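Local coordinates for protein ribose-phosphate pyrophosphokinase (Mycobacterium smegmatis, PDB 5MP7) that probably makes phosphoribosyl pyrophosphate (PRPP) by transferring the pyrophosphoryl group of ATP to the 1-hydroxyl of ribose 5-phosphate, with magnesium as cofactor, at residues Q65-P70 and M76-M81; L123-G128 and G144-P149; R270-G275 and F293-V298. One frame throughout, in Å; residues are numbered along the deposited sequence.

Overall arrangement
The three contacts follow one another along the chain. Contacts 1 and 2 belong to the parallel sheet of the N-terminal half; contact 3 belongs to the C-terminal half and its mixed sheet. Contacts 1 and 2 have centres about 16 Å apart and touch through L79, whose CD2 lies 3.6 Å from L123 O; both also reach a second subunit of the hexamer. Contact 3 is about 28 Å from contact 1 and about 37 Å from contact 2, centre to centre. H67 of contact 1 is about 10 Å, side chain to side chain, from R104, a predicted ATP-binding residue, and the side chain of L271 in contact 3 lies about 5 Å from G236 of the predicted ribose 5-phosphate site.

Contact 1. Residues Q65-P70 and M76-M81; sequences QSHPAP and MEQLIM
The amide of Q65 reaches over to E77 and makes the one clear hydrogen bond between 65-70 and 76-81: Q65 NE2 donates to E77 OE1 over 2.9 Å, with an N-H...O angle of 156°. The amide and carboxylate planes are nearly coplanar, and the donor meets OE1 on its anti side, only slightly out of the carboxylate plane. The bend of the Q65 chain at chi2 (76°) swings the amide toward the helix. Q65 NE2 also donates to W74 O, one turn earlier in that helix, so two acceptors fix the rotation of the amide; on the far oxygen, E77 OE2 forms a salt bridge with R18.

Both segments belong to a beta-alpha unit of the parallel sheet in the PRTase-like N-terminal domain: the chain leaves strand 60-64, passes through 65-70 and enters helix 71-87, which folds back so that E77 and Q78 face the loop. CA of Q65 and CA of Q78 are 6.4 Å apart, and their side chains slide past each other in opposite directions.

In the packing between these two glutamines, Q65 CB lies 3.6 Å from Q78 NE2. That nitrogen, though buried, donates to I96 O in the neighbouring strand and weakly to V63 O. At the other end of the same amide, Q78 OE1 sits at the edge of the H67 imidazole, in the plane of the ring and 3.2 Å from H67 CE1. Ring and amide planes are inclined at 37°.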
loop_
_atom_site.group_PDB
_atom_site.type_symbol
_atom_site.label_atom_id
_atom_site.label_comp_id
_atom_site.label_asym_id
_atom_site.label_seq_id
_atom_site.Cartn_x
_atom_site.Cartn_y
_atom_site.Cartn_z
ATOM N N GLN A 65 26.569 47.974 21.278
ATOM C CA GLN A 65 26.660 46.599 20.864
ATOM C C GLN A 65 28.133 46.184 20.743
ATOM O O GLN A 65 28.910 46.776 19.971
ATOM C CB GLN A 65 25.934 46.403 19.516
ATOM C CG GLN A 65 25.913 44.982 19.002
ATOM C CD GLN A 65 24.897 44.099 19.742
ATOM O OE1 GLN A 65 24.985 43.892 20.942
ATOM N NE2 GLN A 65 23.936 43.563 19.003
ATOM N N SER A 66 28.484 45.121 21.447
ATOM C CA SER A 66 29.747 44.443 21.233
ATOM C C SER A 66 29.585 43.370 20.126
ATOM O O SER A 66 28.485 42.997 19.799
ATOM C CB SER A 66 30.173 43.824 22.530
ATOM O OG SER A 66 31.517 43.471 22.461
ATOM N N HIS A 67 30.677 42.893 19.536
ATOM C CA HIS A 67 30.615 42.057 18.333
ATOM C C HIS A 67 31.487 40.831 18.453
ATOM O O HIS A 67 32.422 40.633 17.666
ATOM C CB HIS A 67 31.005 42.861 17.093
ATOM C CG HIS A 67 30.002 43.895 16.739
ATOM N ND1 HIS A 67 30.044 45.168 17.248
ATOM C CD2 HIS A 67 28.901 43.835 15.963
ATOM C CE1 HIS A 67 29.005 45.848 16.815
ATOM N NE2 HIS A 67 28.300 45.064 16.022
ATOM N N PRO A 68 31.193 39.977 19.435
ATOM C CA PRO A 68 31.851 38.687 19.476
ATOM C C PRO A 68 31.272 37.724 18.418
ATOM O O PRO A 68 30.279 38.028 17.774
ATOM C CB PRO A 68 31.507 38.201 20.864
ATOM C CG PRO A 68 30.132 38.754 21.102
ATOM C CD PRO A 68 30.216 40.135 20.516
ATOM N N ALA A 69 31.865 36.544 18.305
ATOM C CA ALA A 69 31.336 35.465 17.464
ATOM C C ALA A 69 29.955 35.026 17.962
ATOM O O ALA A 69 29.766 34.931 19.171
ATOM C CB ALA A 69 32.284 34.284 17.495
ATOM N N PRO A 70 28.974 34.792 17.086
ATOM C CA PRO A 70 29.006 35.071 15.635
ATOM C C PRO A 70 28.698 36.548 15.278
ATOM O O PRO A 70 27.607 37.071 15.566
ATOM C CB PRO A 70 27.886 34.178 15.102
ATOM C CG PRO A 70 26.890 34.103 16.225
ATOM C CD PRO A 70 27.675 34.233 17.515
ATOM N N MET A 76 24.024 43.175 12.351
ATOM C CA MET A 76 22.627 43.370 11.893
ATOM C C MET A 76 21.692 43.803 13.015
ATOM O O MET A 76 20.877 44.655 12.795
ATOM C CB MET A 76 22.052 42.129 11.264
ATOM C CG MET A 76 22.668 41.809 9.906
ATOM S SD MET A 76 22.542 43.104 8.650
ATOM C CE MET A 76 20.820 43.598 8.815
ATOM N N GLU A 77 21.858 43.274 14.229
ATOM C CA GLU A 77 21.026 43.704 15.332
ATOM C C GLU A 77 21.201 45.188 15.622
ATOM O O GLU A 77 20.232 45.882 15.863
ATOM C CB GLU A 77 21.277 42.848 16.591
ATOM C CG GLU A 77 20.447 43.285 17.799
ATOM C CD GLU A 77 20.456 42.284 18.973
ATOM O OE1 GLU A 77 21.413 42.292 19.812
ATOM O OE2 GLU A 77 19.466 41.507 19.087
ATOM N N GLN A 78 22.442 45.664 15.623
ATOM C CA GLN A 78 22.724 47.076 15.827
ATOM C C GLN A 78 22.131 47.942 14.723
ATOM O O GLN A 78 21.524 48.968 15.011
ATOM C CB GLN A 78 24.230 47.301 15.937
ATOM C CG GLN A 78 24.605 48.720 16.301
ATOM C CD GLN A 78 26.014 48.826 16.820
ATOM O OE1 GLN A 78 26.901 48.198 16.275
ATOM N NE2 GLN A 78 26.216 49.561 17.900
ATOM N N LEU A 79 22.281 47.530 13.464
ATOM C CA LEU A 79 21.680 48.277 12.352
ATOM C C LEU A 79 20.164 48.321 12.427
ATOM O O LEU A 79 19.582 49.364 12.132
ATOM C CB LEU A 79 22.067 47.691 10.991
ATOM C CG LEU A 79 23.551 47.739 10.655
ATOM C CD1 LEU A 79 23.826 46.884 9.441
ATOM C CD2 LEU A 79 24.018 49.155 10.437
ATOM N N ILE A 80 19.546 47.212 12.820
ATOM C CA ILE A 80 18.081 47.143 12.974
ATOM C C ILE A 80 17.587 48.080 14.099
ATOM O O ILE A 80 16.624 48.786 13.916
ATOM C CB ILE A 80 17.618 45.707 13.164
ATOM C CG1 ILE A 80 17.699 44.995 11.832
ATOM C CG2 ILE A 80 16.188 45.611 13.629
ATOM C CD1 ILE A 80 17.789 43.480 11.971
ATOM N N MET A 81 18.294 48.118 15.222
ATOM C CA MET A 81 17.973 49.031 16.308
ATOM C C MET A 81 18.112 50.482 15.897
ATOM O O MET A 81 17.312 51.325 16.294
ATOM C CB MET A 81 18.878 48.781 17.527
ATOM C CG MET A 81 18.423 47.587 18.343
ATOM S SD MET A 81 19.584 46.954 19.585
ATOM C CE MET A 81 19.331 48.126 20.885
#

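Contact 2. Residues L123-G128 and G144-P149; sequences LLKTAG and GFFDGP
The CA atoms of K125 and F146 are 7.5 Å apart, where the last turn of helix 116-127 runs past the loop that leads into strand 150-153. This is plain helix-loop packing at the margin of the parallel N-terminal sheet, of which 150-153 is one edge strand within the chain, and it lies away from the annotated sites. The helix closes in a Schellman motif: G128 has a positive phi of 126°, and its N makes weak bonds back to L124 O and K125 O. In the loop, D147 is the centre of an inverse gamma turn, with a weak bond from G148 N to F146 O.

Across the contact the aliphatic part of K125 carries the apolar packing. Its CB and its CD each lie 3.9 Å from F146 CE1, and the two side chains cross at about a right angle. Because the lysine chain folds back about CB-CG (chi2 67°), CD returns to the same ring corner that CB touches. F146 reaches the helix because CG stands anti to its backbone N (chi1 -176°); the ring also packs on A121 of the same helix and on I132 of the adjacent strand. Elsewhere on helix 116-127, T126 and L123 meet their counterparts in a second subunit. Beyond the ring, the ammonium of K125 approaches D147 without a bond to it: NZ is 3.7 Å from D147 O and 5.0 Å from D147 OD2.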
loop_
_atom_site.group_PDB
_atom_site.type_symbol
_atom_site.label_atom_id
_atom_site.label_comp_id
_atom_site.label_asym_id
_atom_site.label_seq_id
_atom_site.Cartn_x
_atom_site.Cartn_y
_atom_site.Cartn_z
ATOM N N LEU A 123 27.150 51.504 6.092
ATOM C CA LEU A 123 25.931 50.887 6.547
ATOM C C LEU A 123 25.389 51.536 7.828
ATOM O O LEU A 123 24.202 51.743 7.938
ATOM C CB LEU A 123 26.154 49.395 6.793
ATOM C CG LEU A 123 26.660 48.515 5.667
ATOM C CD1 LEU A 123 26.666 47.094 6.154
ATOM C CD2 LEU A 123 25.880 48.649 4.383
ATOM N N LEU A 124 26.245 51.850 8.791
ATOM C CA LEU A 124 25.816 52.563 9.997
ATOM C C LEU A 124 25.245 53.931 9.671
ATOM O O LEU A 124 24.283 54.354 10.301
ATOM C CB LEU A 124 26.966 52.726 11.003
ATOM C CG LEU A 124 27.429 51.435 11.694
ATOM C CD1 LEU A 124 28.850 51.539 12.259
ATOM C CD2 LEU A 124 26.481 51.066 12.817
ATOM N N LYS A 125 25.861 54.639 8.716
ATOM C CA LYS A 125 25.345 55.927 8.248
ATOM C C LYS A 125 23.966 55.810 7.577
ATOM O O LYS A 125 23.076 56.599 7.857
ATOM C CB LYS A 125 26.316 56.556 7.226
ATOM C CG LYS A 125 25.986 57.968 6.761
ATOM C CD LYS A 125 26.152 58.906 7.930
ATOM C CE LYS A 125 25.759 60.344 7.627
ATOM N NZ LYS A 125 25.648 61.054 8.951
ATOM N N THR A 126 23.820 54.845 6.684
ATOM C CA THR A 126 22.580 54.585 6.023
ATOM C C THR A 126 21.445 54.180 7.008
ATOM O O THR A 126 20.295 54.581 6.837
ATOM C CB THR A 126 22.785 53.447 5.028
ATOM O OG1 THR A 126 23.772 53.817 4.068
ATOM C CG2 THR A 126 21.506 53.108 4.285
ATOM N N ALA A 127 21.763 53.380 8.022
ATOM C CA ALA A 127 20.792 53.006 9.045
ATOM C C ALA A 127 20.262 54.193 9.827
ATOM O O ALA A 127 19.165 54.133 10.359
ATOM C CB ALA A 127 21.392 51.981 9.985
ATOM N N GLY A 128 21.050 55.255 9.933
ATOM C CA GLY A 128 20.670 56.497 10.637
ATOM C C GLY A 128 21.622 56.989 11.709
ATOM O O GLY A 128 21.285 57.915 12.437
ATOM N N GLY A 144 38.413 58.343 9.576
ATOM C CA GLY A 144 37.973 58.991 8.345
ATOM C C GLY A 144 36.987 58.241 7.441
ATOM O O GLY A 144 36.543 58.797 6.433
ATOM N N PHE A 145 36.614 57.019 7.798
ATOM C CA PHE A 145 35.676 56.241 7.014
ATOM C C PHE A 145 34.247 56.640 7.175
ATOM O O PHE A 145 33.416 56.228 6.393
ATOM C CB PHE A 145 35.789 54.763 7.352
ATOM C CG PHE A 145 37.024 54.094 6.821
ATOM C CD1 PHE A 145 37.996 54.778 6.110
ATOM C CD2 PHE A 145 37.210 52.755 7.064
ATOM C CE1 PHE A 145 39.135 54.132 5.661
ATOM C CE2 PHE A 145 38.335 52.106 6.614
ATOM C CZ PHE A 145 39.302 52.795 5.896
ATOM N N PHE A 146 33.941 57.410 8.198
ATOM C CA PHE A 146 32.565 57.789 8.526
ATOM C C PHE A 146 32.386 59.295 8.294
ATOM O O PHE A 146 33.231 60.082 8.709
ATOM C CB PHE A 146 32.284 57.417 9.977
ATOM C CG PHE A 146 30.880 57.663 10.406
ATOM C CD1 PHE A 146 29.865 56.817 9.986
ATOM C CD2 PHE A 146 30.573 58.742 11.225
ATOM C CE1 PHE A 146 28.568 57.024 10.387
ATOM C CE2 PHE A 146 29.268 58.969 11.622
ATOM C CZ PHE A 146 28.265 58.102 11.213
ATOM N N ASP A 147 31.300 59.672 7.607
ATOM C CA ASP A 147 31.037 61.062 7.294
ATOM C C ASP A 147 30.364 61.761 8.500
ATOM O O ASP A 147 29.178 62.037 8.495
ATOM C CB ASP A 147 30.169 61.170 6.040
ATOM C CG ASP A 147 29.777 62.646 5.707
ATOM O OD1 ASP A 147 30.656 63.564 5.780
ATOM O OD2 ASP A 147 28.586 62.875 5.362
ATOM N N GLY A 148 31.134 62.040 9.530
ATOM C CA GLY A 148 30.565 62.550 10.755
ATOM C C GLY A 148 31.523 62.332 11.904
ATOM O O GLY A 148 32.585 61.768 11.711
ATOM N N PRO A 149 31.159 62.798 13.108
ATOM C CA PRO A 149 32.028 62.623 14.273
ATOM C C PRO A 149 32.317 61.135 14.612
ATOM O O PRO A 149 31.412 60.301 14.604
ATOM C CB PRO A 149 31.240 63.286 15.420
ATOM C CG PRO A 149 30.192 64.130 14.763
ATOM C CD PRO A 149 29.900 63.501 13.440
#

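Contact 3. Residues R270-G275 and F293-V298; sequences RLAECG and FPQLTV
Helix 267-273 packs here against the beta turn that leads into strand 296-299, an edge strand of the mixed sheet in the C-terminal PRTase-like domain; L271 on the helix is close to the predicted ribose 5-phosphate site. The turn is type I, from F293 to L296, as its phi/psi values and the bond from L296 N to F293 O (3.2 Å) indicate. The CA atoms of A272 and F293 are 6.4 Å apart.

Apolar contact comes from the F293 ring, which spans two successive helix residues. Its CZ lies 3.7 Å from L271 CB, while CD2 lies 3.9 Å from A272 CB; both methyl and methylene approach the ring obliquely. With chi1 at 57°, CG of F293 sits between the backbone N and the carbonyl carbon, a placement that directs the ring at the helix. L296 CB lies over the centre of one ring face, 3.9 Å above the plane, so the turn folds onto its own aromatic residue. V279 of the adjacent strand touches F293 as well.

The polar part is slight. The amide of Q295 extends to the helix end, where its NE2 donates a weak hydrogen bond to A272 O, 3.2 Å long with an N-H...O angle of only 121°.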
loop_
_atom_site.group_PDB
_atom_site.type_symbol
_atom_site.label_atom_id
_atom_site.label_comp_id
_atom_site.label_asym_id
_atom_site.label_seq_id
_atom_site.Cartn_x
_atom_site.Cartn_y
_atom_site.Cartn_z
ATOM N N ARG A 270 46.766 28.005 24.411
ATOM C CA ARG A 270 48.022 28.498 23.831
ATOM C C ARG A 270 48.728 29.512 24.725
ATOM O O ARG A 270 49.935 29.379 25.012
ATOM C CB ARG A 270 47.746 29.120 22.439
ATOM C CG ARG A 270 47.982 28.107 21.312
ATOM C CD ARG A 270 48.870 28.691 20.228
ATOM N NE ARG A 270 48.081 29.278 19.182
ATOM C CZ ARG A 270 47.669 28.704 18.053
ATOM N NH1 ARG A 270 47.933 27.430 17.764
ATOM N NH2 ARG A 270 46.942 29.429 17.210
ATOM N N LEU A 271 47.968 30.480 25.220
ATOM C CA LEU A 271 48.524 31.520 26.068
ATOM C C LEU A 271 48.865 31.085 27.491
ATOM O O LEU A 271 49.885 31.509 28.051
ATOM C CB LEU A 271 47.592 32.695 26.130
ATOM C CG LEU A 271 47.361 33.371 24.776
ATOM C CD1 LEU A 271 46.247 34.393 24.923
ATOM C CD2 LEU A 271 48.617 34.049 24.279
ATOM N N ALA A 272 48.034 30.221 28.052
ATOM C CA ALA A 272 48.299 29.640 29.374
ATOM C C ALA A 272 49.571 28.760 29.401
ATOM O O ALA A 272 50.277 28.756 30.394
ATOM C CB ALA A 272 47.096 28.832 29.846
ATOM N N GLU A 273 49.854 28.061 28.294
ATOM C CA GLU A 273 50.999 27.155 28.153
ATOM C C GLU A 273 52.250 27.833 27.651
ATOM O O GLU A 273 53.341 27.287 27.788
ATOM C CB GLU A 273 50.706 26.022 27.194
ATOM C CG GLU A 273 49.769 24.976 27.787
ATOM C CD GLU A 273 49.329 23.932 26.770
ATOM O OE1 GLU A 273 49.825 23.931 25.620
ATOM O OE2 GLU A 273 48.422 23.129 27.115
ATOM N N CYS A 274 52.128 29.017 27.071
ATOM C CA CYS A 274 53.324 29.765 26.698
ATOM C C CYS A 274 53.888 30.394 27.996
ATOM O O CYS A 274 53.249 30.437 29.053
ATOM C CB CYS A 274 53.026 30.823 25.621
ATOM S SG CYS A 274 52.363 32.400 26.235
ATOM N N GLY A 275 55.093 30.900 27.934
ATOM C CA GLY A 275 55.715 31.323 29.179
ATOM C C GLY A 275 55.149 32.547 29.888
ATOM O O GLY A 275 55.665 32.913 30.932
ATOM N N PHE A 293 41.725 31.952 32.048
ATOM C CA PHE A 293 42.896 31.200 32.486
ATOM C C PHE A 293 43.634 32.012 33.550
ATOM O O PHE A 293 43.326 33.192 33.761
ATOM C CB PHE A 293 43.813 30.766 31.315
ATOM C CG PHE A 293 44.330 31.888 30.453
ATOM C CD1 PHE A 293 43.524 32.446 29.471
ATOM C CD2 PHE A 293 45.630 32.338 30.567
ATOM C CE1 PHE A 293 43.980 33.475 28.657
ATOM C CE2 PHE A 293 46.110 33.344 29.742
ATOM C CZ PHE A 293 45.285 33.914 28.788
ATOM N N PRO A 294 44.555 31.372 34.276
ATOM C CA PRO A 294 45.050 32.027 35.497
ATOM C C PRO A 294 45.857 33.327 35.289
ATOM O O PRO A 294 45.706 34.276 36.067
ATOM C CB PRO A 294 45.915 30.934 36.127
ATOM C CG PRO A 294 45.261 29.666 35.679
ATOM C CD PRO A 294 44.937 29.940 34.249
ATOM N N GLN A 295 46.657 33.381 34.228
ATOM C CA GLN A 295 47.458 34.565 33.923
ATOM C C GLN A 295 46.638 35.744 33.387
ATOM O O GLN A 295 47.152 36.851 33.330
ATOM C CB GLN A 295 48.516 34.240 32.886
ATOM C CG GLN A 295 49.551 33.230 33.347
ATOM C CD GLN A 295 49.086 31.786 33.142
ATOM O OE1 GLN A 295 47.906 31.473 33.255
ATOM N NE2 GLN A 295 50.014 30.896 32.823
ATOM N N LEU A 296 45.384 35.503 33.009
ATOM C CA LEU A 296 44.505 36.505 32.454
ATOM C C LEU A 296 43.943 37.508 33.450
ATOM O O LEU A 296 43.362 37.152 34.437
ATOM C CB LEU A 296 43.334 35.827 31.734
ATOM C CG LEU A 296 42.531 36.797 30.885
ATOM C CD1 LEU A 296 43.342 37.359 29.726
ATOM C CD2 LEU A 296 41.303 36.078 30.352
ATOM N N THR A 297 44.102 38.771 33.139
ATOM C CA THR A 297 43.545 39.873 33.909
ATOM C C THR A 297 42.675 40.710 32.999
ATOM O O THR A 297 43.074 41.013 31.892
ATOM C CB THR A 297 44.662 40.761 34.417
ATOM O OG1 THR A 297 45.514 39.962 35.258
ATOM C CG2 THR A 297 44.115 41.959 35.179
ATOM N N VAL A 298 41.466 41.031 33.444
ATOM C CA VAL A 298 40.519 41.794 32.642
ATOM C C VAL A 298 40.231 43.094 33.310
ATOM O O VAL A 298 39.811 43.110 34.461
ATOM C CB VAL A 298 39.204 41.028 32.422
ATOM C CG1 VAL A 298 38.264 41.817 31.546
ATOM C CG2 VAL A 298 39.511 39.696 31.741
#